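PDB 5WLH: LbaCas13a H328A (C2c2) from Lachnospiraceae bacterium NK4A179, which binds and probably processes pre-crRNA and, guided by it, is thought to cleave target RNA as a type VI CRISPR effector nuclease. Local coordinates for residues Ser1018-Tyr1029 against Arg1062-Lys1073. Numbering follows the deposited sequence.
Sequences SDAVNDQKVALY and RSDIVEYYKLKK
Tyr1069 stands at the centre of the contact, its ring covered on one face by the side chain of Gln1024 and reached at its edge, in plane, by Val1026 O; CD2 of Tyr1068 lies over the opposite face. The CG methylene of Gln1024 sits 3.3 Å from the ring centroid of Tyr1069, a CH-pi contact, and the amide beyond it continues over the ring, the two planes only 11° apart. The Gln1024 chain carries CG anti to the backbone N (chi1 -168°) and then bends at chi2, which lays the amide flat; NE2 is held there by a 2.6 Å hydrogen bond to Lys1025 O, directed at a lone pair. A glutamine suits this place because it offers both a greasy stem and a flat polar end; an alanine here would probably uncover that face of Tyr1069 and leave Lys1025 O without its amide donor. Tyr1069 OH is modelled as donating to Val1026 O at 2.3 Å, so short that the bond's length is doubtful. Helix 1062-1073 faces segment 1018-1029, which begins as a small beta hairpin closed by a type II' turn from Val1021 to Gln1024, with a classic beta bulge where Ala1020 and Val1021 both face Gln1024, whose carbonyl accepts from both their amides. Small Ala1020 brings CB against the Tyr1069 ring, while CG2 of Val1021 presses tightly on CG1 of Val1066, 3.5 Å away. Past the hairpin, apolar Ile1065 suits its neighbours Val1026, Leu1028 and Tyr1029, its CD1 lying at the Tyr1029 ring edge. Arg1062, long and bent at chi3, spans to Ser1018: NH2 donates to OG at 2.7 Å, nearly straight (171°), with a weak bond from NH1 to Asp1019 O. Farther out, Glu1002 salt-bridges Arg1062 NE, and Ser1018 OG also hydrogen-bonds with Phe1015 O.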
ATOM      1  N   SER A1018      10.572 -22.968  42.144  1.00 53.57           N
ATOM      2  CA  SER A1018      11.673 -22.263  42.777  1.00 52.06           C
ATOM      3  C   SER A1018      11.263 -20.840  43.143  1.00 55.16           C
ATOM      4  O   SER A1018      10.354 -20.256  42.546  1.00 53.63           O
ATOM      5  CB  SER A1018      12.879 -22.235  41.845  1.00 52.01           C
ATOM      6  OG  SER A1018      12.724 -21.206  40.884  1.00 48.54           O
ATOM      7  N   ASP A1019      11.941 -20.284  44.144  1.00 55.99           N
ATOM      8  CA  ASP A1019      11.667 -18.914  44.546  1.00 58.28           C
ATOM      9  C   ASP A1019      12.221 -17.946  43.509  1.00 59.05           C
ATOM     10  O   ASP A1019      13.337 -18.118  43.010  1.00 59.72           O
ATOM     11  CB  ASP A1019      12.277 -18.620  45.917  1.00 61.43           C
ATOM     12  CG  ASP A1019      11.334 -18.947  47.058  1.00 66.34           C
ATOM     13  OD1 ASP A1019      10.426 -19.781  46.862  1.00 67.71           O
ATOM     14  OD2 ASP A1019      11.494 -18.363  48.149  1.00 69.54           O
ATOM     15  N   ALA A1020      11.425 -16.928  43.178  1.00 56.22           N
ATOM     16  CA  ALA A1020      11.837 -15.883  42.244  1.00 55.13           C
ATOM     17  C   ALA A1020      12.345 -14.646  42.978  1.00 52.48           C
ATOM     18  O   ALA A1020      13.485 -14.223  42.770  1.00 49.54           O
ATOM     19  CB  ALA A1020      10.674 -15.520  41.309  1.00 54.05           C
ATOM     20  N   VAL A1021      11.511 -14.062  43.837  1.00 54.23           N
ATOM     21  CA  VAL A1021      11.882 -12.915  44.662  1.00 62.02           C
ATOM     22  C   VAL A1021      11.156 -13.021  45.997  1.00 69.95           C
ATOM     23  O   VAL A1021       9.924 -13.115  46.032  1.00 71.20           O
ATOM     24  CB  VAL A1021      11.554 -11.581  43.961  1.00 62.32           C
ATOM     25  CG1 VAL A1021      11.314 -10.471  44.982  1.00 61.86           C
ATOM     26  CG2 VAL A1021      12.682 -11.187  43.040  1.00 65.32           C
ATOM     27  N   ASN A1022      11.905 -13.009  47.099  1.00 73.31           N
ATOM     28  CA  ASN A1022      11.330 -13.045  48.452  1.00 75.62           C
ATOM     29  C   ASN A1022      10.446 -14.291  48.549  1.00 78.10           C
ATOM     30  O   ASN A1022      10.925 -15.394  48.261  1.00 79.51           O
ATOM     31  CB  ASN A1022      10.637 -11.719  48.735  1.00 76.95           C
ATOM     32  CG  ASN A1022      11.604 -10.645  49.184  1.00 79.65           C
ATOM     33  OD1 ASN A1022      12.817 -10.855  49.203  1.00 81.70           O
ATOM     34  ND2 ASN A1022      11.073  -9.482  49.542  1.00 80.50           N
ATOM     35  N   ASP A1023       9.177 -14.168  48.931  1.00 80.52           N
ATOM     36  CA  ASP A1023       8.264 -15.303  48.927  1.00 85.42           C
ATOM     37  C   ASP A1023       7.528 -15.454  47.601  1.00 85.02           C
ATOM     38  O   ASP A1023       6.507 -16.150  47.547  1.00 86.41           O
ATOM     39  CB  ASP A1023       7.259 -15.188  50.078  1.00 89.53           C
ATOM     40  CG  ASP A1023       6.768 -13.772  50.282  1.00 92.23           C
ATOM     41  OD1 ASP A1023       6.214 -13.179  49.329  1.00 92.87           O
ATOM     42  OD2 ASP A1023       6.938 -13.255  51.407  1.00 92.10           O
ATOM     43  N   GLN A1024       8.009 -14.803  46.542  1.00 81.67           N
ATOM     44  CA  GLN A1024       7.435 -14.956  45.213  1.00 78.73           C
ATOM     45  C   GLN A1024       8.186 -16.060  44.491  1.00 72.22           C
ATOM     46  O   GLN A1024       9.400 -15.957  44.281  1.00 71.65           O
ATOM     47  CB  GLN A1024       7.524 -13.666  44.402  1.00 81.18           C
ATOM     48  CG  GLN A1024       6.706 -13.617  43.115  1.00 82.44           C
ATOM     49  CD  GLN A1024       5.355 -14.294  43.211  1.00 83.32           C
ATOM     50  OE1 GLN A1024       4.370 -13.673  43.607  1.00 84.72           O
ATOM     51  NE2 GLN A1024       5.288 -15.559  42.799  1.00 83.90           N
ATOM     52  N   LYS A1025       7.466 -17.105  44.110  1.00 66.94           N
ATOM     53  CA  LYS A1025       8.013 -18.164  43.282  1.00 63.74           C
ATOM     54  C   LYS A1025       7.726 -17.875  41.812  1.00 54.51           C
ATOM     55  O   LYS A1025       6.790 -17.151  41.466  1.00 50.98           O
ATOM     56  CB  LYS A1025       7.443 -19.515  43.694  1.00 67.74           C
ATOM     57  CG  LYS A1025       7.599 -19.799  45.177  1.00 70.57           C
ATOM     58  CD  LYS A1025       7.781 -21.278  45.448  1.00 72.34           C
ATOM     59  CE  LYS A1025       6.781 -22.116  44.673  1.00 73.23           C
ATOM     60  NZ  LYS A1025       6.897 -23.558  45.037  1.00 73.90           N
ATOM     61  N   VAL A1026       8.564 -18.454  40.949  1.00 49.85           N
ATOM     62  CA  VAL A1026       8.477 -18.204  39.509  1.00 50.63           C
ATOM     63  C   VAL A1026       7.050 -18.416  39.012  1.00 52.02           C
ATOM     64  O   VAL A1026       6.428 -17.508  38.444  1.00 53.21           O
ATOM     65  CB  VAL A1026       9.475 -19.097  38.753  1.00 48.57           C
ATOM     66  CG1 VAL A1026       9.162 -19.113  37.256  1.00 48.72           C
ATOM     67  CG2 VAL A1026      10.904 -18.628  39.016  1.00 48.41           C
ATOM     68  N   ALA A1027       6.506 -19.612  39.240  1.00 46.90           N
ATOM     69  CA  ALA A1027       5.141 -19.975  38.827  1.00 46.72           C
ATOM     70  C   ALA A1027       5.053 -19.783  37.315  1.00 45.76           C
ATOM     71  O   ALA A1027       5.907 -20.327  36.595  1.00 43.58           O
ATOM     72  CB  ALA A1027       4.127 -19.184  39.649  1.00 46.53           C
ATOM     73  N   LEU A1028       4.054 -19.059  36.804  1.00 46.12           N
ATOM     74  CA  LEU A1028       3.938 -18.670  35.403  1.00 47.24           C
ATOM     75  C   LEU A1028       3.687 -19.843  34.459  1.00 48.45           C
ATOM     76  O   LEU A1028       2.657 -19.881  33.777  1.00 53.91           O
ATOM     77  CB  LEU A1028       5.190 -17.901  34.963  1.00 46.75           C
ATOM     78  CG  LEU A1028       5.316 -16.492  35.550  1.00 46.74           C
ATOM     79  CD1 LEU A1028       6.610 -15.827  35.119  1.00 45.25           C
ATOM     80  CD2 LEU A1028       4.112 -15.651  35.155  1.00 48.46           C
ATOM     81  N   TYR A1029       4.608 -20.803  34.404  1.00 45.30           N
ATOM     82  CA  TYR A1029       4.672 -21.738  33.288  1.00 45.04           C
ATOM     83  C   TYR A1029       4.164 -23.137  33.618  1.00 49.21           C
ATOM     84  O   TYR A1029       4.272 -24.034  32.773  1.00 47.34           O
ATOM     85  CB  TYR A1029       6.107 -21.807  32.771  1.00 42.76           C
ATOM     86  CG  TYR A1029       6.666 -20.438  32.453  1.00 44.07           C
ATOM     87  CD1 TYR A1029       6.177 -19.697  31.382  1.00 40.86           C
ATOM     88  CD2 TYR A1029       7.649 -19.863  33.253  1.00 43.82           C
ATOM     89  CE1 TYR A1029       6.676 -18.437  31.094  1.00 42.03           C
ATOM     90  CE2 TYR A1029       8.152 -18.604  32.972  1.00 43.22           C
ATOM     91  CZ  TYR A1029       7.661 -17.894  31.892  1.00 44.11           C
ATOM     92  OH  TYR A1029       8.161 -16.639  31.610  1.00 41.27           O
ATOM     93  N   ARG A1062      15.572 -16.061  34.198  1.00 47.19           N
ATOM     94  CA  ARG A1062      15.192 -15.847  35.590  1.00 41.97           C
ATOM     95  C   ARG A1062      15.155 -14.357  35.921  1.00 37.42           C
ATOM     96  O   ARG A1062      14.188 -13.864  36.515  1.00 35.75           O
ATOM     97  CB  ARG A1062      16.163 -16.586  36.516  1.00 40.98           C
ATOM     98  CG  ARG A1062      15.867 -16.391  37.998  1.00 46.32           C
ATOM     99  CD  ARG A1062      16.749 -17.284  38.865  1.00 45.59           C
ATOM    100  NE  ARG A1062      16.295 -18.673  38.888  1.00 43.60           N
ATOM    101  CZ  ARG A1062      15.279 -19.119  39.625  1.00 44.79           C
ATOM    102  NH1 ARG A1062      14.590 -18.284  40.396  1.00 44.45           N
ATOM    103  NH2 ARG A1062      14.946 -20.401  39.585  1.00 45.11           N
ATOM    104  N   SER A1063      16.191 -13.616  35.515  1.00 41.51           N
ATOM    105  CA  SER A1063      16.256 -12.201  35.867  1.00 43.47           C
ATOM    106  C   SER A1063      15.117 -11.412  35.234  1.00 42.27           C
ATOM    107  O   SER A1063      14.669 -10.409  35.806  1.00 41.03           O
ATOM    108  CB  SER A1063      17.610 -11.608  35.467  1.00 46.81           C
ATOM    109  OG  SER A1063      17.795 -11.615  34.067  1.00 50.87           O
ATOM    110  N   ASP A1064      14.638 -11.845  34.064  1.00 43.74           N
ATOM    111  CA  ASP A1064      13.417 -11.270  33.500  1.00 38.54           C
ATOM    112  C   ASP A1064      12.237 -11.484  34.436  1.00 34.63           C
ATOM    113  O   ASP A1064      11.463 -10.559  34.708  1.00 37.01           O
ATOM    114  CB  ASP A1064      13.114 -11.897  32.137  1.00 40.65           C
ATOM    115  CG  ASP A1064      14.084 -11.467  31.055  1.00 43.20           C
ATOM    116  OD1 ASP A1064      14.624 -10.343  31.142  1.00 40.08           O
ATOM    117  OD2 ASP A1064      14.295 -12.262  30.112  1.00 47.12           O
ATOM    118  N   ILE A1065      12.068 -12.720  34.911  1.00 34.14           N
ATOM    119  CA  ILE A1065      10.953 -13.051  35.786  1.00 34.24           C
ATOM    120  C   ILE A1065      11.102 -12.330  37.116  1.00 37.03           C
ATOM    121  O   ILE A1065      10.119 -11.867  37.705  1.00 35.52           O
ATOM    122  CB  ILE A1065      10.866 -14.576  35.961  1.00 37.47           C
ATOM    123  CG1 ILE A1065      10.613 -15.251  34.603  1.00 34.83           C
ATOM    124  CG2 ILE A1065       9.789 -14.945  36.948  1.00 41.96           C
ATOM    125  CD1 ILE A1065      11.032 -16.684  34.559  1.00 33.74           C
ATOM    126  N   VAL A1066      12.338 -12.199  37.590  1.00 42.25           N
ATOM    127  CA  VAL A1066      12.608 -11.405  38.782  1.00 39.81           C
ATOM    128  C   VAL A1066      12.161  -9.963  38.571  1.00 42.71           C
ATOM    129  O   VAL A1066      11.428  -9.392  39.390  1.00 43.99           O
ATOM    130  CB  VAL A1066      14.101 -11.491  39.137  1.00 42.21           C
ATOM    131  CG1 VAL A1066      14.484 -10.425  40.161  1.00 42.72           C
ATOM    132  CG2 VAL A1066      14.442 -12.901  39.619  1.00 43.15           C
ATOM    133  N   GLU A1067      12.589  -9.355  37.460  1.00 43.76           N
ATOM    134  CA  GLU A1067      12.222  -7.969  37.178  1.00 41.30           C
ATOM    135  C   GLU A1067      10.715  -7.822  36.993  1.00 41.05           C
ATOM    136  O   GLU A1067      10.122  -6.829  37.431  1.00 38.79           O
ATOM    137  CB  GLU A1067      12.984  -7.477  35.946  1.00 42.79           C
ATOM    138  CG  GLU A1067      12.741  -6.018  35.565  1.00 49.24           C
ATOM    139  CD  GLU A1067      13.384  -5.021  36.521  1.00 55.87           C
ATOM    140  OE1 GLU A1067      14.028  -5.448  37.506  1.00 56.93           O
ATOM    141  OE2 GLU A1067      13.246  -3.800  36.277  1.00 57.47           O
ATOM    142  N   TYR A1068      10.078  -8.810  36.355  1.00 41.90           N
ATOM    143  CA  TYR A1068       8.624  -8.803  36.216  1.00 40.28           C
ATOM    144  C   TYR A1068       7.941  -8.718  37.580  1.00 40.16           C
ATOM    145  O   TYR A1068       7.046  -7.891  37.793  1.00 35.86           O
ATOM    146  CB  TYR A1068       8.180 -10.059  35.460  1.00 37.99           C
ATOM    147  CG  TYR A1068       6.698 -10.349  35.526  1.00 38.94           C
ATOM    148  CD1 TYR A1068       5.801  -9.657  34.730  1.00 38.29           C
ATOM    149  CD2 TYR A1068       6.199 -11.328  36.376  1.00 37.92           C
ATOM    150  CE1 TYR A1068       4.442  -9.916  34.789  1.00 38.42           C
ATOM    151  CE2 TYR A1068       4.849 -11.595  36.439  1.00 40.29           C
ATOM    152  CZ  TYR A1068       3.971 -10.882  35.641  1.00 38.78           C
ATOM    153  OH  TYR A1068       2.618 -11.140  35.700  1.00 40.40           O
ATOM    154  N   TYR A1069       8.362  -9.564  38.522  1.00 42.15           N
ATOM    155  CA  TYR A1069       7.750  -9.556  39.847  1.00 42.68           C
ATOM    156  C   TYR A1069       8.070  -8.273  40.603  1.00 44.33           C
ATOM    157  O   TYR A1069       7.201  -7.727  41.293  1.00 47.74           O
ATOM    158  CB  TYR A1069       8.204 -10.782  40.635  1.00 40.10           C
ATOM    159  CG  TYR A1069       7.483 -12.030  40.206  1.00 40.75           C
ATOM    160  CD1 TYR A1069       6.094 -12.079  40.195  1.00 42.34           C
ATOM    161  CD2 TYR A1069       8.180 -13.154  39.801  1.00 40.50           C
ATOM    162  CE1 TYR A1069       5.428 -13.218  39.802  1.00 40.80           C
ATOM    163  CE2 TYR A1069       7.514 -14.298  39.406  1.00 42.42           C
ATOM    164  CZ  TYR A1069       6.145 -14.320  39.405  1.00 40.57           C
ATOM    165  OH  TYR A1069       5.488 -15.462  39.010  1.00 47.94           O
ATOM    166  N   LYS A1070       9.300  -7.767  40.472  1.00 43.45           N
ATOM    167  CA  LYS A1070       9.672  -6.538  41.170  1.00 46.62           C
ATOM    168  C   LYS A1070       8.838  -5.357  40.693  1.00 46.82           C
ATOM    169  O   LYS A1070       8.380  -4.544  41.503  1.00 45.07           O
ATOM    170  CB  LYS A1070      11.162  -6.246  40.980  1.00 51.00           C
ATOM    171  CG  LYS A1070      12.104  -7.143  41.783  1.00 53.78           C
ATOM    172  CD  LYS A1070      13.541  -6.634  41.688  1.00 59.50           C
ATOM    173  CE  LYS A1070      14.525  -7.547  42.415  1.00 64.27           C
ATOM    174  NZ  LYS A1070      14.512  -7.364  43.898  1.00 67.55           N
ATOM    175  N   LEU A1071       8.629  -5.244  39.377  1.00 41.56           N
ATOM    176  CA  LEU A1071       7.804  -4.162  38.859  1.00 38.63           C
ATOM    177  C   LEU A1071       6.328  -4.405  39.140  1.00 38.04           C
ATOM    178  O   LEU A1071       5.562  -3.443  39.295  1.00 40.40           O
ATOM    179  CB  LEU A1071       8.038  -3.993  37.357  1.00 36.31           C
ATOM    180  CG  LEU A1071       9.352  -3.312  36.990  1.00 38.83           C
ATOM    181  CD1 LEU A1071       9.772  -3.695  35.576  1.00 39.81           C
ATOM    182  CD2 LEU A1071       9.217  -1.811  37.120  1.00 38.62           C
ATOM    183  N   LYS A1072       5.908  -5.673  39.175  1.00 34.53           N
ATOM    184  CA  LYS A1072       4.564  -6.011  39.629  1.00 39.86           C
ATOM    185  C   LYS A1072       4.309  -5.397  41.005  1.00 47.73           C
ATOM    186  O   LYS A1072       3.335  -4.662  41.201  1.00 48.86           O
ATOM    187  CB  LYS A1072       4.397  -7.539  39.656  1.00 41.60           C
ATOM    188  CG  LYS A1072       2.955  -8.112  39.820  1.00 47.96           C
ATOM    189  CD  LYS A1072       2.241  -7.713  41.132  1.00 52.34           C
ATOM    190  CE  LYS A1072       2.965  -8.213  42.394  1.00 50.66           C
ATOM    191  NZ  LYS A1072       2.185  -7.919  43.627  1.00 42.01           N
ATOM    192  N   LYS A1073       5.188  -5.701  41.969  1.00 51.60           N
ATOM    193  CA  LYS A1073       5.060  -5.159  43.321  1.00 55.47           C
ATOM    194  C   LYS A1073       5.001  -3.639  43.302  1.00 58.05           C
ATOM    195  O   LYS A1073       4.079  -3.034  43.860  1.00 61.00           O
ATOM    196  CB  LYS A1073       6.232  -5.627  44.195  1.00 60.71           C
ATOM    197  CG  LYS A1073       5.887  -6.714  45.218  1.00 67.88           C
ATOM    198  CD  LYS A1073       7.089  -7.084  46.090  1.00 69.05           C
ATOM    199  CE  LYS A1073       8.143  -7.858  45.292  1.00 69.77           C
ATOM    200  NZ  LYS A1073       7.682  -9.209  44.851  1.00 70.42           N
TER